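Local coordinates for protein shikimate 5-dehydrogenase AroE (5-dehydroshikimate reductase) (Mycobacterium tuberculosis, PDB 4P4G) that probably catalyses the NADP-dependent reduction of 3-dehydroshikimate to shikimate, the fourth of seven steps to chorismate, and binds shikimate, at residues N90-T95 and W99-T104; T80-L85 and T104-V109; C43-L48 and K69-R74; G9-P14 and P49-G54; G61-M66 and E249-L254. One frame throughout, in Å; residues are numbered along the deposited sequence.

Contact 1 of 5, residues N90-T95 and W99-T104; sequences NTLVRT and WRADNT. With SKM ((3R,4S,5R)-3,4,5-trihydroxycyclohex-1-ene-1-carboxylic acid), chain C.
Arg94 lays its guanidinium flat on the indole of Trp99, with centres 4.6 Å apart and planes only 12° from parallel. The side chain bends at chi2 (71°), which brings CD over the same ring. Arg94 CD lies 3.4 Å from the centroid of the six-membered ring of Trp99, a CH-pi contact. On the same face of the sheet, Leu92 CD2 touches Ala101 CB.

Backbone bonds join the two strands. Val93 and Arg100 form an antiparallel hydrogen-bonded pair: Val93 N to Arg100 O and Arg100 N to Val93 O are both 2.8 Å. Asp102 N reaches Thr91 O at 3.0 Å. The strands form a beta hairpin in the mixed sheet of the substrate-binding domain, and Leu92 bonds on to Val62 of the next strand.

Side-chain bonds gather at the ligand end, where two donors to OD1 and two acceptors for ND2 fix the rotation of the Asn90 amide. Asn90 OD1 accepts from Thr104 N at 2.8 Å and from Thr91 OG1 on the opposite face of the amide plane. Asn90 ND2 donates to Thr104 OG1, almost in the amide plane. Thr104 OG1 is also hydrogen-bonded to Gln243 O of helix 236-252. The second acceptor of Asn90 ND2 is shikimate O12, at 2.9 Å.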
# COMPACT_ATOMS: atom_id res chain seq x y z
N ASN A 90 -2.49 -0.25 7.58
CA ASN A 90 -2.91 -1.41 6.82
C ASN A 90 -2.75 -2.69 7.63
O ASN A 90 -2.85 -3.80 7.10
CB ASN A 90 -2.09 -1.52 5.54
CG ASN A 90 -0.68 -1.98 5.81
OD1 ASN A 90 -0.11 -1.66 6.86
ND2 ASN A 90 -0.09 -2.72 4.88
N THR A 91 -2.49 -2.53 8.93
CA THR A 91 -2.20 -3.68 9.79
C THR A 91 -2.74 -3.41 11.18
O THR A 91 -2.51 -2.34 11.74
CB THR A 91 -0.67 -3.89 9.91
OG1 THR A 91 -0.07 -3.90 8.61
CG2 THR A 91 -0.34 -5.21 10.62
N LEU A 92 -3.49 -4.36 11.73
CA LEU A 92 -3.85 -4.34 13.14
C LEU A 92 -3.28 -5.57 13.81
O LEU A 92 -3.47 -6.69 13.33
CB LEU A 92 -5.36 -4.33 13.31
CG LEU A 92 -6.04 -3.04 12.87
CD1 LEU A 92 -7.54 -3.26 12.77
CD2 LEU A 92 -5.73 -1.92 13.85
N VAL A 93 -2.61 -5.37 14.95
CA VAL A 93 -1.94 -6.44 15.68
C VAL A 93 -2.55 -6.55 17.07
O VAL A 93 -2.66 -5.55 17.79
CB VAL A 93 -0.44 -6.15 15.80
CG1 VAL A 93 0.31 -7.33 16.45
CG2 VAL A 93 0.15 -5.82 14.42
N ARG A 94 -2.94 -7.76 17.46
CA ARG A 94 -3.54 -7.97 18.77
C ARG A 94 -2.48 -7.78 19.85
O ARG A 94 -1.35 -8.26 19.71
CB ARG A 94 -4.14 -9.37 18.86
CG ARG A 94 -5.06 -9.56 20.05
CD ARG A 94 -6.32 -8.79 19.80
NE ARG A 94 -7.48 -9.34 20.49
CZ ARG A 94 -8.01 -8.79 21.58
NH1 ARG A 94 -7.48 -7.68 22.09
NH2 ARG A 94 -9.07 -9.34 22.15
N THR A 95 -2.82 -7.05 20.90
CA THR A 95 -1.93 -6.87 22.05
C THR A 95 -2.63 -7.47 23.29
O THR A 95 -3.78 -7.90 23.19
CB THR A 95 -1.58 -5.37 22.27
OG1 THR A 95 -2.69 -4.69 22.88
CG2 THR A 95 -1.20 -4.69 20.96
N TRP A 99 -5.46 -3.48 20.56
CA TRP A 99 -4.93 -3.63 19.21
C TRP A 99 -3.95 -2.51 18.90
O TRP A 99 -4.14 -1.37 19.35
CB TRP A 99 -6.07 -3.57 18.19
CG TRP A 99 -7.05 -4.71 18.25
CD1 TRP A 99 -8.18 -4.78 19.02
CD2 TRP A 99 -7.00 -5.92 17.50
NE1 TRP A 99 -8.83 -5.98 18.80
CE2 TRP A 99 -8.12 -6.70 17.88
CE3 TRP A 99 -6.11 -6.44 16.55
CZ2 TRP A 99 -8.38 -7.96 17.32
CZ3 TRP A 99 -6.37 -7.69 16.01
CH2 TRP A 99 -7.48 -8.44 16.41
N ARG A 100 -2.91 -2.83 18.14
CA ARG A 100 -1.96 -1.81 17.68
C ARG A 100 -2.03 -1.66 16.17
O ARG A 100 -2.06 -2.66 15.43
CB ARG A 100 -0.52 -2.16 18.12
CG ARG A 100 0.52 -1.12 17.70
CD ARG A 100 1.94 -1.60 18.00
NE ARG A 100 2.08 -2.04 19.38
CZ ARG A 100 2.21 -3.31 19.75
NH1 ARG A 100 2.24 -4.27 18.84
NH2 ARG A 100 2.31 -3.62 21.03
N ALA A 101 -2.07 -0.42 15.70
CA ALA A 101 -2.06 -0.12 14.28
C ALA A 101 -0.63 0.09 13.79
O ALA A 101 0.16 0.81 14.41
CB ALA A 101 -2.89 1.11 13.98
N ASP A 102 -0.31 -0.53 12.66
CA ASP A 102 0.96 -0.26 12.00
C ASP A 102 0.70 0.01 10.52
O ASP A 102 -0.39 -0.27 10.00
CB ASP A 102 1.93 -1.43 12.16
CG ASP A 102 3.33 -1.11 11.61
OD1 ASP A 102 3.73 0.08 11.67
OD2 ASP A 102 4.00 -2.03 11.11
N ASN A 103 1.68 0.59 9.86
CA ASN A 103 1.60 0.75 8.42
C ASN A 103 2.82 0.12 7.76
O ASN A 103 3.93 0.64 7.88
CB ASN A 103 1.48 2.21 8.02
CG ASN A 103 1.09 2.36 6.57
OD1 ASN A 103 1.83 1.95 5.68
ND2 ASN A 103 -0.08 2.95 6.32
N THR A 104 2.60 -0.99 7.07
CA THR A 104 3.69 -1.63 6.34
C THR A 104 3.70 -1.32 4.84
O THR A 104 4.57 -1.82 4.12
CB THR A 104 3.68 -3.17 6.53
OG1 THR A 104 2.56 -3.72 5.83
CG2 THR A 104 3.56 -3.53 8.01
O12 SKM C . -1.66 -2.91 2.44
C8 SKM C . -2.03 -4.10 1.73
C6 SKM C . -2.67 -3.69 0.44
O7 SKM C . -3.64 -2.68 0.65
C5 SKM C . -3.32 -4.84 -0.14
C4 SKM C . -3.60 -5.99 0.46
C1 SKM C . -4.31 -7.09 -0.32
O2 SKM C . -4.50 -8.19 0.22
O3 SKM C . -4.69 -6.89 -1.49
C10 SKM C . -3.22 -6.29 1.95
C9 SKM C . -2.91 -4.92 2.63
O11 SKM C . -2.24 -5.23 3.80
O HOH W 1 1.39 -7.31 19.90

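Contact 2 of 5, residues T80-L85 and T104-V109. With SKM ((3R,4S,5R)-3,4,5-trihydroxycyclohex-1-ene-1-carboxylic acid), chain C.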
# COMPACT_ATOMS: atom_id res chain seq x y z
N THR A 80 1.95 2.47 16.00
CA THR A 80 3.39 2.59 15.80
C THR A 80 3.73 4.01 15.35
O THR A 80 2.85 4.74 14.89
CB THR A 80 3.91 1.59 14.74
OG1 THR A 80 3.36 1.93 13.47
CG2 THR A 80 3.52 0.16 15.09
N ALA A 81 4.99 4.39 15.50
CA ALA A 81 5.44 5.71 15.08
C ALA A 81 5.12 5.95 13.61
O ALA A 81 4.69 7.03 13.24
CB ALA A 81 6.93 5.88 15.35
N ARG A 82 5.33 4.93 12.79
CA ARG A 82 5.13 5.10 11.35
C ARG A 82 3.65 5.21 10.98
O ARG A 82 3.31 5.97 10.08
CB ARG A 82 5.85 4.01 10.53
CG ARG A 82 5.55 2.58 10.91
CD ARG A 82 6.41 1.61 10.09
NE ARG A 82 6.39 0.26 10.64
CZ ARG A 82 6.50 -0.86 9.92
NH1 ARG A 82 6.61 -0.79 8.60
NH2 ARG A 82 6.48 -2.04 10.52
N ALA A 83 2.78 4.48 11.67
CA ALA A 83 1.34 4.64 11.46
C ALA A 83 0.91 6.05 11.85
O ALA A 83 0.12 6.69 11.14
CB ALA A 83 0.54 3.60 12.25
N ASP A 84 1.41 6.54 12.98
CA ASP A 84 1.10 7.89 13.43
C ASP A 84 1.58 8.95 12.45
O ASP A 84 0.97 10.00 12.33
CB ASP A 84 1.68 8.15 14.82
CG ASP A 84 0.71 7.84 15.93
OD1 ASP A 84 -0.50 7.71 15.63
OD2 ASP A 84 1.14 7.73 17.09
N LEU A 85 2.67 8.65 11.75
CA LEU A 85 3.24 9.58 10.78
C LEU A 85 2.43 9.60 9.49
O LEU A 85 2.09 10.67 8.97
CB LEU A 85 4.70 9.20 10.49
CG LEU A 85 5.46 10.06 9.47
CD1 LEU A 85 5.81 11.43 10.07
CD2 LEU A 85 6.71 9.32 8.99
N THR A 104 2.60 -0.99 7.07
CA THR A 104 3.69 -1.63 6.34
C THR A 104 3.70 -1.32 4.84
O THR A 104 4.57 -1.82 4.12
CB THR A 104 3.68 -3.17 6.53
OG1 THR A 104 2.56 -3.72 5.83
CG2 THR A 104 3.56 -3.53 8.01
N ASP A 105 2.77 -0.49 4.36
CA ASP A 105 2.75 -0.07 2.95
C ASP A 105 3.97 0.81 2.63
O ASP A 105 4.36 0.93 1.46
CB ASP A 105 1.48 0.72 2.60
CG ASP A 105 0.24 -0.15 2.50
OD1 ASP A 105 0.33 -1.28 1.98
OD2 ASP A 105 -0.83 0.31 2.95
N ILE A 106 4.54 1.44 3.65
CA ILE A 106 5.79 2.19 3.47
C ILE A 106 6.87 1.23 2.98
O ILE A 106 7.56 1.53 1.99
CB ILE A 106 6.25 2.84 4.78
CG1 ILE A 106 5.21 3.83 5.29
CG2 ILE A 106 7.61 3.51 4.61
CD1 ILE A 106 5.41 4.18 6.76
N ASP A 107 7.01 0.09 3.65
CA ASP A 107 7.92 -0.98 3.21
C ASP A 107 7.57 -1.48 1.82
O ASP A 107 8.45 -1.81 1.02
CB ASP A 107 7.85 -2.19 4.15
CG ASP A 107 8.39 -1.91 5.52
OD1 ASP A 107 9.10 -0.89 5.70
OD2 ASP A 107 8.13 -2.73 6.43
N GLY A 108 6.26 -1.57 1.54
CA GLY A 108 5.78 -2.01 0.25
C GLY A 108 6.32 -1.13 -0.85
O GLY A 108 6.84 -1.63 -1.86
N VAL A 109 6.23 0.17 -0.65
CA VAL A 109 6.69 1.13 -1.65
C VAL A 109 8.20 1.12 -1.76
O VAL A 109 8.76 0.96 -2.85
CB VAL A 109 6.14 2.54 -1.35
CG1 VAL A 109 6.73 3.57 -2.31
CG2 VAL A 109 4.62 2.53 -1.45
O12 SKM C . -1.66 -2.91 2.44
C8 SKM C . -2.03 -4.10 1.73
C6 SKM C . -2.67 -3.69 0.44
O7 SKM C . -3.64 -2.68 0.65
C5 SKM C . -3.32 -4.84 -0.14
C4 SKM C . -3.60 -5.99 0.46
C1 SKM C . -4.31 -7.09 -0.32
O2 SKM C . -4.50 -8.19 0.22
O3 SKM C . -4.69 -6.89 -1.49
C10 SKM C . -3.22 -6.29 1.95
C9 SKM C . -2.91 -4.92 2.63
O11 SKM C . -2.24 -5.23 3.80
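Arg82 reaches across to the start of helix 105-113. It meets Thr104, just before the helix, and Ile106 and Asp107 within it. The tighter part is near the root of the side chain. Ile106 points its CB toward the other segment, and its CD1 packs against Arg82 CB at 3.8 Å. Val134 of helix 129-139 also touches Ile106, which is buried. Arg82 CG sits between the backbone N and the carbonyl carbon (chi1 53°), and from there the chain runs extended to NE. That carries the guanidinium past Thr104, whose CG2 is 4.1 Å from Arg82 NH2.

The outer part is looser. Arg82 NH1 and Asp107 OD2 form a salt bridge at 3.3 Å. The bond is long and bent, with 141° at the hydrogen. The arginine comes from above the carboxylate plane, and both residues are partly exposed. Arg82 NH2 has a stronger partner in Asp102, which is also hydrogen-bonded to the hydroxyl of Thr80. Thr80 OG1 in turn caps helix 81-86, accepting from Ala83 N at 3.2 Å.

Asp105, a buried residue of helix 105-113, accepts a hydrogen bond at OD1 from shikimate O12 at 2.6 Å. Asp105 OD2 forms a salt bridge with Lys69. The Arg82 guanidinium thus pairs with two carboxylates, Asp102 and Asp107, which would probably stabilise its positive charge, with the hold stronger on the Asp102 side.

Contact 3 of 5, residues C43-L48 and K69-R74. With SKM ((3R,4S,5R)-3,4,5-trihydroxycyclohex-1-ene-1-carboxylic acid), chain C.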
# COMPACT_ATOMS: atom_id res chain seq x y z
N CYS A 43 -15.50 -6.26 4.22
CA CYS A 43 -15.64 -5.31 5.31
C CYS A 43 -15.39 -3.89 4.84
O CYS A 43 -14.29 -3.59 4.37
CB CYS A 43 -14.61 -5.65 6.39
SG CYS A 43 -14.75 -4.65 7.88
N GLY A 44 -16.39 -3.03 4.97
CA GLY A 44 -16.24 -1.61 4.65
C GLY A 44 -15.66 -0.82 5.80
O GLY A 44 -15.37 -1.38 6.86
N ALA A 45 -15.49 0.49 5.63
CA ALA A 45 -14.85 1.29 6.67
C ALA A 45 -15.72 1.38 7.91
O ALA A 45 -15.22 1.34 9.04
CB ALA A 45 -14.52 2.69 6.16
N ALA A 46 -17.02 1.52 7.71
CA ALA A 46 -17.96 1.69 8.81
C ALA A 46 -18.06 0.44 9.65
O ALA A 46 -18.23 0.51 10.87
CB ALA A 46 -19.33 2.08 8.28
N GLU A 47 -17.93 -0.71 8.99
CA GLU A 47 -18.13 -2.00 9.62
C GLU A 47 -16.89 -2.49 10.38
O GLU A 47 -16.99 -3.36 11.23
CB GLU A 47 -18.55 -3.04 8.57
CG GLU A 47 -19.92 -2.78 7.92
CD GLU A 47 -19.85 -1.98 6.61
OE1 GLU A 47 -19.07 -1.00 6.53
OE2 GLU A 47 -20.58 -2.34 5.66
N LEU A 48 -15.73 -1.91 10.08
CA LEU A 48 -14.47 -2.41 10.65
C LEU A 48 -14.45 -2.57 12.18
O LEU A 48 -14.05 -3.63 12.68
CB LEU A 48 -13.26 -1.62 10.11
CG LEU A 48 -11.87 -2.11 10.50
CD1 LEU A 48 -10.87 -1.78 9.40
CD2 LEU A 48 -11.41 -1.49 11.82
N LYS A 69 -8.33 1.69 5.69
CA LYS A 69 -7.06 2.06 6.33
C LYS A 69 -7.12 3.24 7.30
O LYS A 69 -6.37 3.27 8.27
CB LYS A 69 -5.95 2.25 5.29
CG LYS A 69 -5.70 0.97 4.49
CD LYS A 69 -4.61 1.18 3.45
CE LYS A 69 -4.32 -0.13 2.74
NZ LYS A 69 -3.23 0.03 1.72
N PHE A 70 -8.01 4.20 7.06
CA PHE A 70 -8.20 5.29 8.02
C PHE A 70 -8.97 4.79 9.24
O PHE A 70 -8.63 5.10 10.39
CB PHE A 70 -8.88 6.49 7.35
CG PHE A 70 -8.07 7.09 6.24
CD1 PHE A 70 -6.90 7.77 6.51
CD2 PHE A 70 -8.49 6.98 4.92
CE1 PHE A 70 -6.13 8.33 5.48
CE2 PHE A 70 -7.74 7.54 3.88
CZ PHE A 70 -6.56 8.22 4.16
N ALA A 71 -9.99 3.98 8.99
CA ALA A 71 -10.78 3.40 10.08
C ALA A 71 -9.91 2.53 10.98
O ALA A 71 -10.09 2.52 12.20
CB ALA A 71 -11.94 2.59 9.52
N ALA A 72 -8.97 1.80 10.38
CA ALA A 72 -8.07 0.92 11.13
C ALA A 72 -7.20 1.72 12.09
O ALA A 72 -7.03 1.32 13.25
CB ALA A 72 -7.20 0.09 10.18
N LEU A 73 -6.65 2.84 11.63
CA LEU A 73 -5.83 3.68 12.49
C LEU A 73 -6.64 4.19 13.68
O LEU A 73 -6.18 4.15 14.82
CB LEU A 73 -5.28 4.88 11.71
CG LEU A 73 -4.31 5.73 12.54
CD1 LEU A 73 -2.90 5.29 12.28
CD2 LEU A 73 -4.48 7.21 12.25
N ARG A 74 -7.85 4.66 13.41
CA ARG A 74 -8.68 5.21 14.48
C ARG A 74 -9.10 4.15 15.50
O ARG A 74 -9.25 4.44 16.69
CB ARG A 74 -9.94 5.85 13.89
CG ARG A 74 -9.66 7.11 13.11
CD ARG A 74 -10.97 7.80 12.78
NE ARG A 74 -11.90 6.95 12.04
CZ ARG A 74 -12.01 6.93 10.71
NH1 ARG A 74 -11.23 7.70 9.97
NH2 ARG A 74 -12.90 6.13 10.13
O12 SKM C . -1.66 -2.91 2.44
C8 SKM C . -2.03 -4.10 1.73
C6 SKM C . -2.67 -3.69 0.44
O7 SKM C . -3.64 -2.68 0.65
C5 SKM C . -3.32 -4.84 -0.14
C4 SKM C . -3.60 -5.99 0.46
C1 SKM C . -4.31 -7.09 -0.32
O2 SKM C . -4.50 -8.19 0.22
O3 SKM C . -4.69 -6.89 -1.49
C10 SKM C . -3.22 -6.29 1.95
C9 SKM C . -2.91 -4.92 2.63
O11 SKM C . -2.24 -5.23 3.80
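The helix that carries Lys69 into the shikimate pocket is packed here, through Ala71 and Ala72, against Ala45 and Leu48 of the segment leading into helix 48-53. Ala71 is the centre of the contact. Its CB points toward the other segment and lies 3.5 Å from the backbone Ala45 O, with Ala45 CB 4.2 Å from the same methyl. Leu48 comes in beside it. Its CG lies anti to the backbone N (chi1 -174°), which sends the two methyls over the helix backbone. Leu48 CD1 touches Ala72 CB at 4.2 Å, and CD2 of Leu48 is equally far from Ala71 O. Val64 of strand 59-64 touches both Leu48 and Ala72.

Lys69 leaves the helix in the other direction. Its extended chain beyond CG takes NZ to the ligand. Lys69 NZ donates to shikimate O7 at 2.9 Å and weakly to O12 at 3.4 Å. The same amine forms a salt bridge with Asp105 and a hydrogen bond with Thr128.

The small Ala45 and Ala71 let helix 69-75 come close to segment 43-48. The side chains that meet are apolar. Lys69, on the same helix, supplies the polar contact with the ligand and joins shikimate O7, and weakly O12, to Asp105.

Contact 4 of 5, residues G9-P14 and P49-G54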
# COMPACT_ATOMS: atom_id res chain seq x y z
N GLY A 9 -6.15 -12.58 8.88
CA GLY A 9 -6.82 -12.43 7.61
C GLY A 9 -6.68 -11.03 7.07
O GLY A 9 -5.91 -10.21 7.58
N VAL A 10 -7.45 -10.75 6.03
CA VAL A 10 -7.43 -9.46 5.38
C VAL A 10 -8.86 -8.91 5.25
O VAL A 10 -9.78 -9.65 4.89
CB VAL A 10 -6.73 -9.55 4.00
CG1 VAL A 10 -7.43 -10.56 3.09
CG2 VAL A 10 -6.65 -8.17 3.35
N LEU A 11 -9.03 -7.64 5.61
CA LEU A 11 -10.33 -6.97 5.64
C LEU A 11 -10.36 -5.92 4.55
O LEU A 11 -9.43 -5.12 4.43
CB LEU A 11 -10.53 -6.27 6.99
CG LEU A 11 -11.22 -7.01 8.12
CD1 LEU A 11 -10.42 -8.22 8.56
CD2 LEU A 11 -11.42 -6.06 9.29
N GLY A 12 -11.41 -5.91 3.74
CA GLY A 12 -11.57 -4.86 2.75
C GLY A 12 -12.82 -5.06 1.94
O GLY A 12 -13.56 -6.04 2.14
N SER A 13 -13.06 -4.15 1.00
CA SER A 13 -14.20 -4.28 0.10
C SER A 13 -13.96 -3.55 -1.22
O SER A 13 -13.81 -2.33 -1.23
CB SER A 13 -15.47 -3.76 0.78
OG SER A 13 -16.55 -3.72 -0.14
N PRO A 14 -13.93 -4.29 -2.35
CA PRO A 14 -14.05 -5.75 -2.48
C PRO A 14 -12.83 -6.46 -1.93
O PRO A 14 -11.80 -5.81 -1.72
CB PRO A 14 -14.11 -5.95 -4.00
CG PRO A 14 -13.28 -4.83 -4.53
CD PRO A 14 -13.62 -3.66 -3.64
N PRO A 49 -14.88 -1.54 12.94
CA PRO A 49 -14.82 -1.69 14.40
C PRO A 49 -15.68 -2.84 14.93
O PRO A 49 -15.28 -3.49 15.88
CB PRO A 49 -15.37 -0.36 14.92
CG PRO A 49 -15.10 0.61 13.82
CD PRO A 49 -15.28 -0.17 12.55
N VAL A 50 -16.84 -3.08 14.32
CA VAL A 50 -17.70 -4.17 14.80
C VAL A 50 -17.15 -5.54 14.37
O VAL A 50 -17.20 -6.51 15.14
CB VAL A 50 -19.16 -3.98 14.34
CG1 VAL A 50 -19.97 -5.24 14.64
CG2 VAL A 50 -19.78 -2.79 15.05
N VAL A 51 -16.60 -5.62 13.17
CA VAL A 51 -15.95 -6.85 12.72
C VAL A 51 -14.75 -7.20 13.61
O VAL A 51 -14.68 -8.29 14.19
CB VAL A 51 -15.53 -6.75 11.25
CG1 VAL A 51 -14.65 -7.93 10.87
CG2 VAL A 51 -16.78 -6.68 10.35
N VAL A 52 -13.81 -6.27 13.74
CA VAL A 52 -12.61 -6.54 14.54
C VAL A 52 -12.94 -6.70 16.02
O VAL A 52 -12.36 -7.55 16.70
CB VAL A 52 -11.53 -5.46 14.34
CG1 VAL A 52 -10.27 -5.83 15.12
CG2 VAL A 52 -11.18 -5.30 12.88
N GLY A 53 -13.89 -5.91 16.51
CA GLY A 53 -14.30 -5.98 17.91
C GLY A 53 -14.96 -7.30 18.26
O GLY A 53 -15.11 -7.64 19.43
N GLY A 54 -15.38 -8.04 17.24
CA GLY A 54 -16.03 -9.31 17.45
C GLY A 54 -15.08 -10.50 17.48
O GLY A 54 -15.50 -11.60 17.84
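Leu11 pushes its CD2 methyl against two valines of helix 48-53. The closer is Val52, whose CG2 lies 3.7 Å from Leu11 CD2. Val51 CG1 follows at 4.1 Å from the same methyl. One leucine branch therefore makes both contacts, meeting one methyl of each valine. The two valines present different branches. In Val51 the touching methyl, CG1, is anti to the backbone N (chi1 170°). In Val52 it is CG2, which lies beside the backbone N. Leu11 and Val51 run past each other in opposite directions, while Leu11 and Val52 meet at a slant.

Leu11 belongs to strand 7-12, which lies between strands 37-42 and 59-64 in the sheet. Helix 48-53 connects those two outer neighbours in a beta-alpha-beta crossover, and the connection passes over the strand between them. Leu11 is the residue of segment 9-14 that meets the helix on the way.

Further apolar groups close in around it. Ile41 and Cys43 touch both Leu11 and Val51. Val62 of strand 59-64 reaches Leu11, and Phe75 of helix 69-75 packs on Val52. The next residue back along the strand, Val10, touches shikimate, Ser18 and Ser63. The side chain of Leu11 itself is about 9 Å from shikimate.

Contact 5 of 5, residues G61-M66 and E249-L254. With SKM ((3R,4S,5R)-3,4,5-trihydroxycyclohex-1-ene-1-carboxylic acid), chain C.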
# COMPACT_ATOMS: atom_id res chain seq x y z
N GLY A 61 -4.01 -10.90 14.44
CA GLY A 61 -3.93 -9.68 13.64
C GLY A 61 -4.73 -9.79 12.35
O GLY A 61 -5.17 -10.87 11.97
N VAL A 62 -4.95 -8.65 11.71
CA VAL A 62 -5.54 -8.62 10.38
C VAL A 62 -4.84 -7.58 9.53
O VAL A 62 -4.35 -6.56 10.03
CB VAL A 62 -7.05 -8.30 10.41
CG1 VAL A 62 -7.84 -9.45 10.98
CG2 VAL A 62 -7.31 -7.01 11.19
N SER A 63 -4.76 -7.87 8.23
CA SER A 63 -4.31 -6.91 7.25
C SER A 63 -5.54 -6.11 6.86
O SER A 63 -6.66 -6.63 6.89
CB SER A 63 -3.74 -7.63 6.04
OG SER A 63 -2.76 -8.59 6.42
N VAL A 64 -5.35 -4.85 6.50
CA VAL A 64 -6.48 -4.00 6.14
C VAL A 64 -6.19 -3.37 4.80
O VAL A 64 -5.14 -2.76 4.60
CB VAL A 64 -6.74 -2.91 7.19
CG1 VAL A 64 -7.91 -2.03 6.75
CG2 VAL A 64 -7.04 -3.56 8.54
N THR A 65 -7.11 -3.55 3.86
CA THR A 65 -6.98 -2.89 2.57
C THR A 65 -8.10 -1.87 2.38
O THR A 65 -8.85 -1.57 3.31
CB THR A 65 -6.90 -3.94 1.41
OG1 THR A 65 -6.49 -3.29 0.19
CG2 THR A 65 -8.26 -4.61 1.20
N MET A 66 -8.19 -1.32 1.18
CA MET A 66 -9.26 -0.38 0.85
C MET A 66 -10.64 -1.00 1.14
O MET A 66 -10.87 -2.18 0.84
CB MET A 66 -9.14 -0.00 -0.63
CG MET A 66 -10.45 0.16 -1.36
SD MET A 66 -10.17 1.17 -2.84
CE MET A 66 -9.70 2.71 -2.06
N GLU A 249 5.88 -10.66 10.33
CA GLU A 249 6.69 -10.47 11.54
C GLU A 249 5.84 -10.06 12.74
O GLU A 249 6.04 -10.57 13.84
CB GLU A 249 7.84 -9.48 11.28
CG GLU A 249 8.81 -10.02 10.23
CD GLU A 249 9.99 -9.12 9.96
OE1 GLU A 249 9.92 -7.91 10.30
OE2 GLU A 249 11.00 -9.62 9.41
N GLN A 250 4.89 -9.16 12.52
CA GLN A 250 4.07 -8.69 13.63
C GLN A 250 3.02 -9.71 14.06
O GLN A 250 2.67 -9.78 15.23
CB GLN A 250 3.44 -7.34 13.29
CG GLN A 250 4.45 -6.20 13.34
CD GLN A 250 3.90 -4.92 12.79
OE1 GLN A 250 3.34 -4.11 13.53
NE2 GLN A 250 4.03 -4.72 11.48
N PHE A 251 2.50 -10.49 13.11
CA PHE A 251 1.52 -11.53 13.43
C PHE A 251 2.17 -12.72 14.14
O PHE A 251 1.57 -13.34 15.02
CB PHE A 251 0.77 -12.00 12.17
CG PHE A 251 -0.10 -10.94 11.53
CD1 PHE A 251 -0.33 -9.72 12.16
CD2 PHE A 251 -0.69 -11.17 10.29
CE1 PHE A 251 -1.13 -8.75 11.58
CE2 PHE A 251 -1.50 -10.18 9.69
CZ PHE A 251 -1.71 -8.98 10.34
N THR A 252 3.42 -13.04 13.77
CA THR A 252 4.06 -14.27 14.26
C THR A 252 5.11 -14.08 15.35
O THR A 252 5.37 -15.00 16.12
CB THR A 252 4.73 -15.07 13.12
OG1 THR A 252 5.84 -14.33 12.60
CG2 THR A 252 3.73 -15.35 12.00
N GLY A 253 5.73 -12.90 15.40
CA GLY A 253 6.85 -12.66 16.30
C GLY A 253 8.16 -13.26 15.79
O GLY A 253 9.14 -13.31 16.53
N LEU A 254 8.16 -13.71 14.54
CA LEU A 254 9.32 -14.38 13.93
C LEU A 254 9.77 -13.61 12.70
O LEU A 254 9.00 -12.83 12.15
CB LEU A 254 8.93 -15.80 13.51
CG LEU A 254 8.69 -16.80 14.65
CD1 LEU A 254 7.80 -17.95 14.20
CD2 LEU A 254 10.00 -17.34 15.18
O12 SKM C . -1.66 -2.91 2.44
C8 SKM C . -2.03 -4.10 1.73
C6 SKM C . -2.67 -3.69 0.44
O7 SKM C . -3.64 -2.68 0.65
C5 SKM C . -3.32 -4.84 -0.14
C4 SKM C . -3.60 -5.99 0.46
C1 SKM C . -4.31 -7.09 -0.32
O2 SKM C . -4.50 -8.19 0.22
O3 SKM C . -4.69 -6.89 -1.49
C10 SKM C . -3.22 -6.29 1.95
C9 SKM C . -2.91 -4.92 2.63
O11 SKM C . -2.24 -5.23 3.80
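Phe251 sets its ring against the backbone of strand 59-64, beside Gly61, Val62 and Ser63. Gly61 CA lies over one face of the ring, 4.1 Å from the centroid and 29° off the ring normal, a CH-pi contact. Gly61 CA is 3.6 Å from Phe251 CE1. Gly61 has no side chain, so the ring can come right up to its alpha carbon. Phe251 CZ continues along the strand to Val62 C at 3.5 Å. At the ring edge, near its plane, Phe251 CE2 meets Ser63 OG at 3.8 Å.

The next shell positions these groups. Ser63 OG is hydrogen-bonded to Tyr38 and to Gln247, one helical turn before Phe251. Ala8, Tyr28 and Thr91 also pack on Phe251. Beyond the ring the helix stops, and Thr252 OG1 accepts from Leu254 N at 3.1 Å in an ST turn.

Further along segment 61-66 the chain enters the shikimate pocket. Thr65 OG1 and shikimate O7 are hydrogen-bonded at 3.0 Å, and Ser63 CB approaches shikimate O11 at 3.6 Å.

Strand 59-64 is bonded to strand 7-12 on one flank and strand 91-95 on the other. The end of helix 236-252 packs on this face of the sheet through Phe251, beside helix 20-30. The chain comes back here after building the parallel sheet of the other half of the molecule.

In the fold
Contacts 1, 4 and 5 share the mixed sheet through neighbouring strands 7-12, 59-64 and 91-95. The centres of contacts 1 and 5 are about 7 Å apart. The centres of contacts 3 and 4 are about 8 Å apart and their segments alternate along the chain, interlocking the helices on one side of the sheet. Contact 1 is nested inside contact 2, and both lie within the long loop closed by contact 5, which returns helix 236-252 to the sheet. Contacts 2 and 4 do not touch, with nearest atoms about 10 Å apart. All five contacts hold a residue of the shikimate pocket, contact 4 through Val10, so the pocket is assembled from segments distant in sequence.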